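Local coordinates for protein serine protease pet (Escherichia coli, PDB 4OM9) that is a secreted serine protease toxin of enteroaggregative E. coli, an autotransporter passenger domain that probably cleaves host alpha-fodrin, at residues K459-V465 with N480-H485; D917-I922 with T934-T940. One frame throughout, in Å; residues are numbered along the deposited sequence.

Contact 1. Residues K459-V465 with N480-H485; sequences KESVLSV and NVRLEH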
loop_
_atom_site.group_PDB
_atom_site.type_symbol
_atom_site.label_atom_id
_atom_site.label_comp_id
_atom_site.label_asym_id
_atom_site.label_seq_id
_atom_site.Cartn_x
_atom_site.Cartn_y
_atom_site.Cartn_z
ATOM N N LYS A 459 2.794 -4.138 27.169
ATOM C CA LYS A 459 1.353 -4.091 27.337
ATOM C C LYS A 459 0.726 -3.689 26.012
ATOM O O LYS A 459 0.909 -2.569 25.529
ATOM C CB LYS A 459 0.952 -3.119 28.440
ATOM C CG LYS A 459 -0.547 -2.921 28.578
ATOM C CD LYS A 459 -0.877 -2.094 29.842
ATOM C CE LYS A 459 -2.381 -2.149 30.169
ATOM N NZ LYS A 459 -2.978 -3.504 29.846
ATOM N N GLU A 460 -0.002 -4.622 25.420
ATOM C CA GLU A 460 -0.527 -4.422 24.083
ATOM C C GLU A 460 -1.726 -3.495 24.136
ATOM O O GLU A 460 -2.510 -3.547 25.088
ATOM C CB GLU A 460 -0.886 -5.771 23.442
ATOM C CG GLU A 460 -2.148 -5.769 22.631
ATOM C CD GLU A 460 -2.411 -7.131 22.011
ATOM O OE1 GLU A 460 -3.249 -7.893 22.558
ATOM O OE2 GLU A 460 -1.768 -7.445 20.988
ATOM N N SER A 461 -1.841 -2.644 23.118
ATOM C CA SER A 461 -2.931 -1.693 22.997
ATOM C C SER A 461 -3.995 -2.216 22.057
ATOM O O SER A 461 -3.706 -2.575 20.912
ATOM C CB SER A 461 -2.427 -0.335 22.481
ATOM O OG SER A 461 -1.763 0.427 23.482
ATOM N N VAL A 462 -5.237 -2.246 22.523
ATOM C CA VAL A 462 -6.328 -2.628 21.638
ATOM C C VAL A 462 -6.871 -1.380 20.981
ATOM O O VAL A 462 -7.336 -0.460 21.660
ATOM C CB VAL A 462 -7.472 -3.342 22.363
ATOM C CG1 VAL A 462 -8.578 -3.683 21.365
ATOM C CG2 VAL A 462 -6.971 -4.580 23.063
ATOM N N LEU A 463 -6.787 -1.343 19.655
ATOM C CA LEU A 463 -7.382 -0.266 18.887
ATOM C C LEU A 463 -8.717 -0.730 18.291
ATOM O O LEU A 463 -8.754 -1.612 17.436
ATOM C CB LEU A 463 -6.417 0.192 17.802
ATOM C CG LEU A 463 -6.983 1.068 16.687
ATOM C CD1 LEU A 463 -7.447 2.393 17.260
ATOM C CD2 LEU A 463 -5.939 1.290 15.614
ATOM N N SER A 464 -9.811 -0.145 18.762
ATOM C CA SER A 464 -11.133 -0.512 18.284
ATOM C C SER A 464 -11.674 0.537 17.308
ATOM O O SER A 464 -11.662 1.748 17.588
ATOM C CB SER A 464 -12.097 -0.693 19.470
ATOM O OG SER A 464 -11.606 -1.648 20.413
ATOM N N VAL A 465 -12.135 0.084 16.148
ATOM C CA VAL A 465 -12.770 0.979 15.192
ATOM C C VAL A 465 -14.106 0.397 14.848
ATOM O O VAL A 465 -14.172 -0.650 14.213
ATOM C CB VAL A 465 -11.957 1.151 13.903
ATOM C CG1 VAL A 465 -12.633 2.172 12.997
ATOM C CG2 VAL A 465 -10.525 1.532 14.222
ATOM N N ASN A 480 2.938 -2.289 18.924
ATOM C CA ASN A 480 2.326 -3.322 19.751
ATOM C C ASN A 480 0.819 -3.132 19.889
ATOM O O ASN A 480 0.318 -2.817 20.967
ATOM C CB ASN A 480 2.995 -3.338 21.128
ATOM C CG ASN A 480 2.558 -4.517 21.982
ATOM O OD1 ASN A 480 2.079 -5.525 21.468
ATOM N ND2 ASN A 480 2.723 -4.392 23.300
ATOM N N VAL A 481 0.105 -3.349 18.787
ATOM C CA VAL A 481 -1.315 -3.041 18.709
ATOM C C VAL A 481 -2.151 -4.275 18.305
ATOM O O VAL A 481 -1.682 -5.157 17.586
ATOM C CB VAL A 481 -1.557 -1.893 17.699
ATOM C CG1 VAL A 481 -3.027 -1.579 17.546
ATOM C CG2 VAL A 481 -0.763 -0.616 18.095
ATOM N N ARG A 482 -3.381 -4.340 18.788
ATOM C CA ARG A 482 -4.354 -5.276 18.250
ATOM C C ARG A 482 -5.514 -4.450 17.742
ATOM O O ARG A 482 -5.938 -3.506 18.417
ATOM C CB ARG A 482 -4.811 -6.286 19.299
ATOM C CG ARG A 482 -6.154 -6.920 19.029
ATOM C CD ARG A 482 -6.526 -7.823 20.196
ATOM N NE ARG A 482 -7.889 -8.339 20.113
ATOM C CZ ARG A 482 -8.216 -9.529 19.618
ATOM N NH1 ARG A 482 -7.281 -10.340 19.132
ATOM N NH2 ARG A 482 -9.487 -9.911 19.611
ATOM N N LEU A 483 -5.999 -4.788 16.545
ATOM C CA LEU A 483 -7.068 -4.034 15.900
ATOM C C LEU A 483 -8.365 -4.811 15.900
ATOM O O LEU A 483 -8.377 -5.954 15.459
ATOM C CB LEU A 483 -6.691 -3.699 14.466
ATOM C CG LEU A 483 -7.761 -3.034 13.596
ATOM C CD1 LEU A 483 -8.170 -1.704 14.155
ATOM C CD2 LEU A 483 -7.233 -2.821 12.211
ATOM N N GLU A 484 -9.449 -4.188 16.364
ATOM C CA GLU A 484 -10.748 -4.841 16.416
ATOM C C GLU A 484 -11.839 -4.052 15.713
ATOM O O GLU A 484 -12.033 -2.882 15.978
ATOM C CB GLU A 484 -11.166 -5.102 17.876
ATOM C CG GLU A 484 -10.206 -5.993 18.622
ATOM C CD GLU A 484 -10.653 -6.331 20.025
ATOM O OE1 GLU A 484 -11.712 -5.833 20.458
ATOM O OE2 GLU A 484 -9.933 -7.098 20.703
ATOM N N HIS A 485 -12.581 -4.703 14.833
ATOM C CA HIS A 485 -13.759 -4.088 14.228
ATOM C C HIS A 485 -14.986 -4.930 14.642
ATOM O O HIS A 485 -15.453 -5.747 13.870
ATOM C CB HIS A 485 -13.570 -4.014 12.707
ATOM C CG HIS A 485 -14.707 -3.398 11.956
ATOM N ND1 HIS A 485 -15.318 -2.226 12.343
ATOM C CD2 HIS A 485 -15.314 -3.770 10.806
ATOM C CE1 HIS A 485 -16.260 -1.912 11.476
ATOM N NE2 HIS A 485 -16.279 -2.832 10.531
HETATM O O HOH W 1 -13.686 -3.770 20.123
#

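Contact 2. Residues D917-I922 with T934-T940; sequences DVTPEI and TLTGYKT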
loop_
_atom_site.group_PDB
_atom_site.type_symbol
_atom_site.label_atom_id
_atom_site.label_comp_id
_atom_site.label_asym_id
_atom_site.label_seq_id
_atom_site.Cartn_x
_atom_site.Cartn_y
_atom_site.Cartn_z
ATOM N N ASP A 917 3.250 -64.374 -5.227
ATOM C CA ASP A 917 4.120 -65.229 -6.024
ATOM C C ASP A 917 3.424 -65.716 -7.287
ATOM O O ASP A 917 3.773 -66.759 -7.831
ATOM C CB ASP A 917 4.598 -66.425 -5.199
ATOM C CG ASP A 917 5.554 -66.026 -4.091
ATOM O OD1 ASP A 917 5.486 -64.865 -3.637
ATOM O OD2 ASP A 917 6.372 -66.874 -3.674
ATOM N N VAL A 918 2.440 -64.955 -7.755
ATOM C CA VAL A 918 1.677 -65.343 -8.934
ATOM C C VAL A 918 2.006 -64.452 -10.127
ATOM O O VAL A 918 1.662 -63.273 -10.142
ATOM C CB VAL A 918 0.164 -65.286 -8.668
ATOM C CG1 VAL A 918 -0.582 -66.074 -9.728
ATOM C CG2 VAL A 918 -0.151 -65.831 -7.284
ATOM N N THR A 919 2.666 -65.022 -11.129
ATOM C CA THR A 919 3.073 -64.255 -12.301
ATOM C C THR A 919 2.548 -64.857 -13.598
ATOM O O THR A 919 3.148 -65.779 -14.144
ATOM C CB THR A 919 4.607 -64.143 -12.397
ATOM O OG1 THR A 919 5.190 -65.450 -12.311
ATOM C CG2 THR A 919 5.149 -63.272 -11.272
ATOM N N PRO A 920 1.419 -64.334 -14.094
ATOM C CA PRO A 920 0.861 -64.733 -15.390
ATOM C C PRO A 920 1.554 -63.994 -16.529
ATOM O O PRO A 920 2.342 -63.086 -16.261
ATOM C CB PRO A 920 -0.615 -64.320 -15.289
ATOM C CG PRO A 920 -0.817 -63.838 -13.863
ATOM C CD PRO A 920 0.526 -63.408 -13.383
ATOM N N GLU A 921 1.270 -64.369 -17.774
ATOM C CA GLU A 921 1.843 -63.666 -18.920
ATOM C C GLU A 921 0.758 -63.000 -19.763
ATOM O O GLU A 921 -0.311 -62.685 -19.253
ATOM C CB GLU A 921 2.687 -64.613 -19.776
ATOM C CG GLU A 921 4.058 -64.911 -19.178
ATOM C CD GLU A 921 4.880 -63.654 -18.931
ATOM O OE1 GLU A 921 4.873 -62.753 -19.797
ATOM O OE2 GLU A 921 5.528 -63.562 -17.866
ATOM N N ILE A 922 1.038 -62.777 -21.045
ATOM C CA ILE A 922 0.205 -61.893 -21.862
ATOM C C ILE A 922 0.006 -62.365 -23.300
ATOM O O ILE A 922 0.071 -63.558 -23.588
ATOM C CB ILE A 922 0.808 -60.473 -21.911
ATOM C CG1 ILE A 922 2.289 -60.543 -22.299
ATOM C CG2 ILE A 922 0.625 -59.760 -20.575
ATOM C CD1 ILE A 922 2.972 -59.194 -22.423
ATOM N N THR A 934 -3.491 -60.573 -22.693
ATOM C CA THR A 934 -4.207 -61.616 -21.945
ATOM C C THR A 934 -3.440 -62.131 -20.717
ATOM O O THR A 934 -2.633 -61.403 -20.142
ATOM C CB THR A 934 -4.560 -62.814 -22.845
ATOM O OG1 THR A 934 -5.374 -63.739 -22.111
ATOM C CG2 THR A 934 -3.306 -63.524 -23.321
ATOM N N LEU A 935 -3.715 -63.372 -20.301
ATOM C CA LEU A 935 -3.140 -63.929 -19.070
ATOM C C LEU A 935 -2.724 -65.405 -19.143
ATOM O O LEU A 935 -3.230 -66.177 -19.969
ATOM C CB LEU A 935 -4.127 -63.763 -17.910
ATOM C CG LEU A 935 -4.333 -62.379 -17.286
ATOM C CD1 LEU A 935 -5.340 -61.556 -18.067
ATOM C CD2 LEU A 935 -4.766 -62.520 -15.835
ATOM N N THR A 936 -1.799 -65.786 -18.260
ATOM C CA THR A 936 -1.386 -67.183 -18.110
ATOM C C THR A 936 -1.325 -67.620 -16.638
ATOM O O THR A 936 -2.276 -67.415 -15.881
ATOM C CB THR A 936 -0.005 -67.459 -18.761
ATOM O OG1 THR A 936 1.018 -66.739 -18.065
ATOM C CG2 THR A 936 -0.002 -67.064 -20.232
ATOM N N GLY A 937 -0.195 -68.203 -16.239
ATOM C CA GLY A 937 -0.121 -68.982 -15.012
ATOM C C GLY A 937 0.452 -68.378 -13.740
ATOM O O GLY A 937 -0.070 -67.393 -13.225
ATOM N N TYR A 938 1.509 -68.985 -13.229
ATOM C CA TYR A 938 2.105 -68.513 -11.997
ATOM C C TYR A 938 3.475 -69.130 -11.793
ATOM O O TYR A 938 3.806 -70.126 -12.411
ATOM C CB TYR A 938 1.139 -68.751 -10.830
ATOM C CG TYR A 938 1.610 -69.629 -9.707
ATOM C CD1 TYR A 938 2.286 -69.096 -8.638
ATOM C CD2 TYR A 938 1.368 -70.991 -9.720
ATOM C CE1 TYR A 938 2.705 -69.885 -7.599
ATOM C CE2 TYR A 938 1.795 -71.792 -8.687
ATOM C CZ TYR A 938 2.469 -71.228 -7.636
ATOM O OH TYR A 938 2.890 -72.009 -6.604
ATOM N N LYS A 939 4.247 -68.524 -10.897
ATOM C CA LYS A 939 5.601 -68.967 -10.633
ATOM C C LYS A 939 5.961 -68.900 -9.162
ATOM O O LYS A 939 5.102 -68.851 -8.302
ATOM C CB LYS A 939 6.585 -68.119 -11.421
ATOM C CG LYS A 939 7.366 -68.892 -12.466
ATOM C CD LYS A 939 8.328 -67.988 -13.205
ATOM C CE LYS A 939 8.702 -68.600 -14.546
ATOM N NZ LYS A 939 7.672 -68.394 -15.602
ATOM N N THR A 940 7.251 -68.908 -8.879
ATOM C CA THR A 940 7.688 -68.837 -7.513
ATOM C C THR A 940 9.066 -68.205 -7.361
ATOM O O THR A 940 10.055 -68.680 -7.900
ATOM C CB THR A 940 7.642 -70.210 -6.843
ATOM O OG1 THR A 940 6.321 -70.726 -6.936
ATOM C CG2 THR A 940 7.969 -70.084 -5.410
#

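Contact 1. Residues K459-V465 with N480-H485
Ser461 to Ser464 pair with Val481 to Glu484 as parallel beta strands, one residue opposite one. The strand axes come within 4.6 Å and diverge by 25°. Five backbone hydrogen bonds join them. Ser461, Leu463 and Val465 donate to the carbonyls of Asn480, Arg482 and Glu484. Arg482 and Glu484 donate back to Ser461 and Leu463. At the far end the His485 side chain takes over: ND1 gives its hydrogen to Val465 O at 2.7 Å. The acceptor lies close to the ring plane, which helps fix the ring's rotation. NE2 of His485 bonds Ala494 O. Two carbonyl acceptors on one ring suggest that it is probably doubly protonated.

Side chains alternate between two faces. On the buried face Leu463 and Leu483 lie side by side, pointing the same way. CG of Leu463 is 3.9 Å from CD1 of Leu483. Val465 CG2 reaches CD1 of Leu483 at 4.0 Å, and Val481 CG1 meets Leu463 CB.

The other face is more polar. Val462 CG1, anti to its backbone N (chi1 179°), packs 3.6 Å from Glu484 CD. OE2 of Glu484 forms a salt bridge with Arg482 NE, modelled very short, so its exact length is doubtful. Glu484 OE1 accepts from a water that also bonds Ser464 OG, so the water spans the two strands. Glu460 OE2 lies 3.7 Å from Arg482 CB. It accepts a hydrogen bond from Asn505 ND2, which also donates to Asn480 OD1.

The pair forms successive rungs of the parallel beta-helix. Strand 438-440 continues the sheet beside 461-465, and strand 506-510 continues it beside 481-486. Leu463 touches Phe440 and Leu483 touches Ile507. Val465 and His485 also touch Leu496 of strand 496-498.

Contact 2. Residues D917-I922 with T934-T940
Asp917 to Ile922 and Thr934 to Thr940 run roughly antiparallel, 154° apart end to end, with Pro920 CA 4.3 Å from Thr936 CA, but neither forms a regular strand. The pairing slips by one residue at Gly937, between the Thr919-Tyr938 and Pro920-Thr936 pairs.

Val918 and Tyr938 make the main apolar contact. Their side chains cross at about a right angle. Val918 CG1 stands anti to its backbone N (chi1 -163°) and reaches Tyr938 CB at 3.4 Å. Tyr938 OH bonds Gly884 O. Pro920 CB lies over the Thr936 backbone, 3.5 Å from Thr936 N.

The side chains of Glu921 and Thr936 lie alongside each other. CB of Glu921 is 3.7 Å from CG2 of Thr936. A bond from Glu921 N to Thr936 OG1 is modelled too short, and its details are doubtful. Near the loop end, Thr934 CG2 packs 3.4 Å from Ile922 O. Ile922 CA also approaches Thr934 O, but the carbonyl oxygens of Glu921 and Thr934 are modelled close together, so the detail there is doubtful.

Val918 and Pro920 also touch Phe879. Asp886 OD1 bonds Tyr938 N, and Lys883 NZ bonds Gly937 O. The arrangement is an irregular hairpin-like loop near the C-terminal end of the passenger domain, consistent with the capped end of an autotransporter beta-helix.

How the contacts relate
From the N terminus, the chain passes through the protease region before it reaches contact 1. There, 480-485 returns beside 459-465 after 14 intervening residues, which closes one turn of the beta-helix. The chain then adds many further rungs. Contact 2 comes much later: 934-940 folds back against 917-922 after an 11-residue excursion, closing a local loop. The two contacts follow in series and neither nest nor cross. The centres of contact 1 and contact 2 lie about 72 Å apart. The nearest atoms of contact 1 and contact 2 are about 60 Å apart. Contact 1 joins neighbouring parallel strands in the helix body, whereas contact 2 joins antiparallel loop segments at the far end.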